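Local structure of deoxyribodipyrimidine photo-lyase (3UMV) at residues G259-T262 / K263-S267; E412-S415 / T416-L420. The protein uses light of 300-600 nm and a bound FAD to split cyclobutane pyrimidine dimers in UV-damaged DNA back into separate pyrimidines. All blocks are in the same frame, centred on the assembly; numbering follows the deposited sequence.

How the interactions relate
From the N terminus, the chain reaches interaction 1 first, where the short helix 260-263 joins the chain leading to helix 268-271 and Arg264 reaches Arg279 and Leu281. Interaction 2 comes some 145 residues later, within helix 410-424, which packs against helices 393-405 and 431-442. Both are local, joining residues a helical turn or so apart; neither closes a long loop, and they lie in series without nesting or crossing. Their centres are about 34 Å apart and their nearest atoms about 23 Å, so the cofactor relates them: each has a side chain within about 6 Å of the FAD. One illustrates the end of a short helix, the other the regular middle of a longer one.

Interaction 1: G259-T262 / K263-S267; sequences GFLT and KRIKS
With CG of Phe260 anti to the backbone N (chi1 176°) and the chain of Arg264 bent at chi3 (-70°), the guanidinium folds back over the start of the helical turn. Its NH1 lies 3.5 Å from Phe260 CB, and one guanidinium face covers Phe260 CA. At the edge of the ring, Arg264 NH2 lies 3.7 Å from Phe260 CD1, and the two flat groups are inclined at 55°. Over one face of the ring, toward its rim, lies Ile265 CA; Ile265 CD1 meets Phe260 CZ at 3.8 Å and also reaches Leu261 CD2.

This is the C-terminal end of a very short helix, 260-263, in a single turn begun by the N-cap Gly259. Lys263 N bonds to Gly259 O at 2.9 Å. Phe260 O then receives two donors, Arg264 N at 2.9 Å and, weakly and with a strongly bent geometry, Ile265 N, as the chain leaves helical angles at Arg264. The arginine also hydrogen-bonds to the backbone oxygens of Asp258, Arg279 and Leu281, tying this turn to the segment leading into the FAD-binding Ser282. A leucine in its place would probably leave those carbonyls without their charged donor and let the two backbone segments drift apart. Phe260, about 5 Å from the FAD by its side chain, also meets the ring of Phe316.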
loop_
_atom_site.group_PDB
_atom_site.type_symbol
_atom_site.label_atom_id
_atom_site.label_comp_id
_atom_site.label_asym_id
_atom_site.label_seq_id
_atom_site.Cartn_x
_atom_site.Cartn_y
_atom_site.Cartn_z
ATOM N N GLY A 259 -21.076 1.172 -5.752
ATOM C CA GLY A 259 -20.121 0.439 -4.935
ATOM C C GLY A 259 -19.620 -0.798 -5.665
ATOM O O GLY A 259 -20.334 -1.359 -6.500
ATOM N N PHE A 260 -18.391 -1.219 -5.372
ATOM C CA PHE A 260 -17.846 -2.403 -6.025
ATOM C C PHE A 260 -18.674 -3.656 -5.697
ATOM O O PHE A 260 -19.112 -4.378 -6.593
ATOM C CB PHE A 260 -16.374 -2.607 -5.640
ATOM C CG PHE A 260 -15.765 -3.863 -6.210
ATOM C CD1 PHE A 260 -15.627 -4.024 -7.580
ATOM C CD2 PHE A 260 -15.342 -4.887 -5.371
ATOM C CE1 PHE A 260 -15.078 -5.174 -8.109
ATOM C CE2 PHE A 260 -14.790 -6.046 -5.888
ATOM C CZ PHE A 260 -14.643 -6.190 -7.264
ATOM N N LEU A 261 -18.893 -3.910 -4.412
ATOM C CA LEU A 261 -19.538 -5.161 -4.013
ATOM C C LEU A 261 -21.025 -5.121 -4.280
ATOM O O LEU A 261 -21.661 -6.161 -4.435
ATOM C CB LEU A 261 -19.283 -5.488 -2.545
ATOM C CG LEU A 261 -17.837 -5.856 -2.239
ATOM C CD1 LEU A 261 -17.731 -6.230 -0.771
ATOM C CD2 LEU A 261 -17.356 -6.987 -3.145
ATOM N N THR A 262 -21.574 -3.915 -4.347
ATOM C CA THR A 262 -23.000 -3.763 -4.586
ATOM C C THR A 262 -23.373 -3.802 -6.065
ATOM O O THR A 262 -24.416 -4.347 -6.420
ATOM C CB THR A 262 -23.559 -2.484 -3.924
ATOM O OG1 THR A 262 -22.686 -1.383 -4.193
ATOM C CG2 THR A 262 -23.658 -2.664 -2.418
ATOM N N LYS A 263 -22.514 -3.260 -6.927
ATOM C CA LYS A 263 -22.894 -3.026 -8.320
ATOM C C LYS A 263 -21.936 -3.558 -9.393
ATOM O O LYS A 263 -22.275 -3.545 -10.576
ATOM C CB LYS A 263 -23.137 -1.527 -8.543
ATOM C CG LYS A 263 -24.449 -1.012 -7.961
ATOM C CD LYS A 263 -25.633 -1.443 -8.829
ATOM C CE LYS A 263 -26.912 -0.718 -8.445
ATOM N NZ LYS A 263 -27.456 -1.182 -7.138
ATOM N N ARG A 264 -20.748 -4.019 -9.006
ATOM C CA ARG A 264 -19.748 -4.388 -10.010
ATOM C C ARG A 264 -19.031 -5.727 -9.777
ATOM O O ARG A 264 -18.307 -6.203 -10.642
ATOM C CB ARG A 264 -18.731 -3.246 -10.196
ATOM C CG ARG A 264 -19.380 -1.957 -10.709
ATOM C CD ARG A 264 -18.405 -0.794 -10.852
ATOM N NE ARG A 264 -17.938 -0.287 -9.565
ATOM C CZ ARG A 264 -16.698 -0.439 -9.118
ATOM N NH1 ARG A 264 -16.341 0.051 -7.940
ATOM N NH2 ARG A 264 -15.811 -1.082 -9.858
ATOM N N ILE A 265 -19.244 -6.344 -8.623
ATOM C CA ILE A 265 -18.534 -7.575 -8.281
ATOM C C ILE A 265 -18.784 -8.721 -9.268
ATOM O O ILE A 265 -17.895 -9.532 -9.538
ATOM C CB ILE A 265 -18.920 -8.057 -6.867
ATOM C CG1 ILE A 265 -18.219 -9.378 -6.538
ATOM C CG2 ILE A 265 -20.434 -8.189 -6.733
ATOM C CD1 ILE A 265 -16.704 -9.273 -6.541
ATOM N N LYS A 266 -20.001 -8.793 -9.795
ATOM C CA LYS A 266 -20.406 -9.951 -10.584
ATOM C C LYS A 266 -19.471 -10.304 -11.726
ATOM O O LYS A 266 -19.128 -11.469 -11.909
ATOM C CB LYS A 266 -21.833 -9.790 -11.110
ATOM C CG LYS A 266 -22.868 -10.308 -10.150
ATOM C CD LYS A 266 -24.208 -10.516 -10.834
ATOM C CE LYS A 266 -25.115 -11.374 -9.969
ATOM N NZ LYS A 266 -24.957 -10.997 -8.543
ATOM N N SER A 267 -19.066 -9.309 -12.500
ATOM C CA SER A 267 -18.244 -9.582 -13.664
ATOM C C SER A 267 -16.738 -9.634 -13.362
ATOM O O SER A 267 -15.934 -9.740 -14.284
ATOM C CB SER A 267 -18.536 -8.567 -14.760
#

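Interaction 2: E412-S415 / T416-L420; sequences EALS and TAIYL
Leu414 and Ile418 run side by side in the same direction, one turn apart on the alpha-helix 410-424, with Leu414 CG 4.0 Å from Ile418 CD1. The spacing is the classic i to i+4 pattern, and the backbone repeats it four times: Thr416 N to Glu412 O, Ala417 N to Ala413 O, Ile418 N to Leu414 O and Tyr419 N to Ser415 O. Ala417 N to Ala413 O, at 2.9 Å, is the shortest of the four, with an N-H...O angle of 169°.

The tightly packed side of the helix is apolar. Leu414, Ala417 and Ile418 pack on helix 431-442, while Ala413 and Ala417 touch Ile403 of helix 393-405. Ala417 lies about 4 Å, side chain to side chain, from Trp399, predicted to relay electrons as a tryptophanyl radical, and about 6 Å from the FAD.

On the polar flank, Ser415 OG and Thr416 OG1 both hydrogen-bond to Arg365 NH2, which links this surface to helix 365-369. The loose, solvent side begins at the exposed Glu412, whose chain bends at chi2 (72°) and brings its carboxylate back along the helix toward Thr416. Glu412 OE2 and Thr416 OG1 nevertheless stay 3.7 Å apart, and a water bridges them: it donates to Glu412 OE2 at 2.7 Å and hydrogen-bonds to Thr416 OG1 at 2.6 Å.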
loop_
_atom_site.group_PDB
_atom_site.type_symbol
_atom_site.label_atom_id
_atom_site.label_comp_id
_atom_site.label_asym_id
_atom_site.label_seq_id
_atom_site.Cartn_x
_atom_site.Cartn_y
_atom_site.Cartn_z
ATOM N N GLU A 412 18.706 -2.355 -14.307
ATOM C CA GLU A 412 18.266 -1.066 -14.844
ATOM C C GLU A 412 16.759 -1.056 -15.122
ATOM O O GLU A 412 16.084 -0.064 -14.856
ATOM C CB GLU A 412 19.023 -0.713 -16.131
ATOM C CG GLU A 412 18.560 0.592 -16.775
ATOM C CD GLU A 412 18.997 1.818 -16.001
ATOM O OE1 GLU A 412 19.890 1.680 -15.135
ATOM O OE2 GLU A 412 18.457 2.920 -16.263
ATOM N N ALA A 413 16.241 -2.158 -15.658
ATOM C CA ALA A 413 14.802 -2.277 -15.905
ATOM C C ALA A 413 14.011 -2.157 -14.598
ATOM O O ALA A 413 13.036 -1.403 -14.511
ATOM C CB ALA A 413 14.484 -3.608 -16.586
ATOM N N LEU A 414 14.450 -2.905 -13.590
ATOM C CA LEU A 414 13.787 -2.921 -12.287
ATOM C C LEU A 414 13.787 -1.525 -11.674
ATOM O O LEU A 414 12.760 -1.054 -11.163
ATOM C CB LEU A 414 14.492 -3.910 -11.359
ATOM C CG LEU A 414 13.875 -4.273 -10.017
ATOM C CD1 LEU A 414 12.473 -4.863 -10.212
ATOM C CD2 LEU A 414 14.794 -5.284 -9.334
ATOM N N SER A 415 14.934 -0.854 -11.737
ATOM C CA SER A 415 15.066 0.490 -11.174
ATOM C C SER A 415 14.134 1.473 -11.872
ATOM O O SER A 415 13.522 2.337 -11.244
ATOM C CB SER A 415 16.518 0.967 -11.299
ATOM O OG SER A 415 16.657 2.282 -10.809
ATOM N N THR A 416 14.032 1.347 -13.187
ATOM C CA THR A 416 13.189 2.260 -13.954
ATOM C C THR A 416 11.701 2.017 -13.687
ATOM O O THR A 416 10.933 2.964 -13.487
ATOM C CB THR A 416 13.533 2.205 -15.460
ATOM O OG1 THR A 416 14.842 2.756 -15.654
ATOM C CG2 THR A 416 12.559 3.025 -16.258
ATOM N N ALA A 417 11.301 0.752 -13.658
ATOM C CA ALA A 417 9.904 0.405 -13.365
ATOM C C ALA A 417 9.485 0.948 -11.998
ATOM O O ALA A 417 8.402 1.518 -11.845
ATOM C CB ALA A 417 9.695 -1.127 -13.436
ATOM N N ILE A 418 10.344 0.745 -10.998
ATOM C CA ILE A 418 10.043 1.138 -9.631
ATOM C C ILE A 418 9.977 2.651 -9.550
ATOM O O ILE A 418 9.068 3.207 -8.959
ATOM C CB ILE A 418 11.104 0.562 -8.629
ATOM C CG1 ILE A 418 10.908 -0.948 -8.471
ATOM C CG2 ILE A 418 11.044 1.254 -7.276
ATOM C CD1 ILE A 418 12.028 -1.620 -7.672
ATOM N N TYR A 419 10.920 3.326 -10.193
ATOM C CA TYR A 419 10.918 4.782 -10.199
ATOM C C TYR A 419 9.621 5.328 -10.799
ATOM O O TYR A 419 8.993 6.199 -10.213
ATOM C CB TYR A 419 12.136 5.310 -10.965
ATOM C CG TYR A 419 12.005 6.740 -11.446
ATOM C CD1 TYR A 419 12.221 7.815 -10.595
ATOM C CD2 TYR A 419 11.645 7.005 -12.761
ATOM C CE1 TYR A 419 12.083 9.122 -11.049
ATOM C CE2 TYR A 419 11.512 8.301 -13.226
ATOM C CZ TYR A 419 11.727 9.353 -12.367
ATOM O OH TYR A 419 11.589 10.639 -12.846
ATOM N N LEU A 420 9.223 4.810 -11.956
ATOM C CA LEU A 420 8.006 5.282 -12.616
ATOM C C LEU A 420 6.747 4.969 -11.813
ATOM O O LEU A 420 5.877 5.820 -11.651
ATOM C CB LEU A 420 7.893 4.683 -14.013
ATOM C CG LEU A 420 8.953 5.242 -14.964
ATOM C CD1 LEU A 420 8.919 4.521 -16.304
ATOM C CD2 LEU A 420 8.765 6.750 -15.134
HETATM O O HOH W 1 16.241 2.748 -17.863
#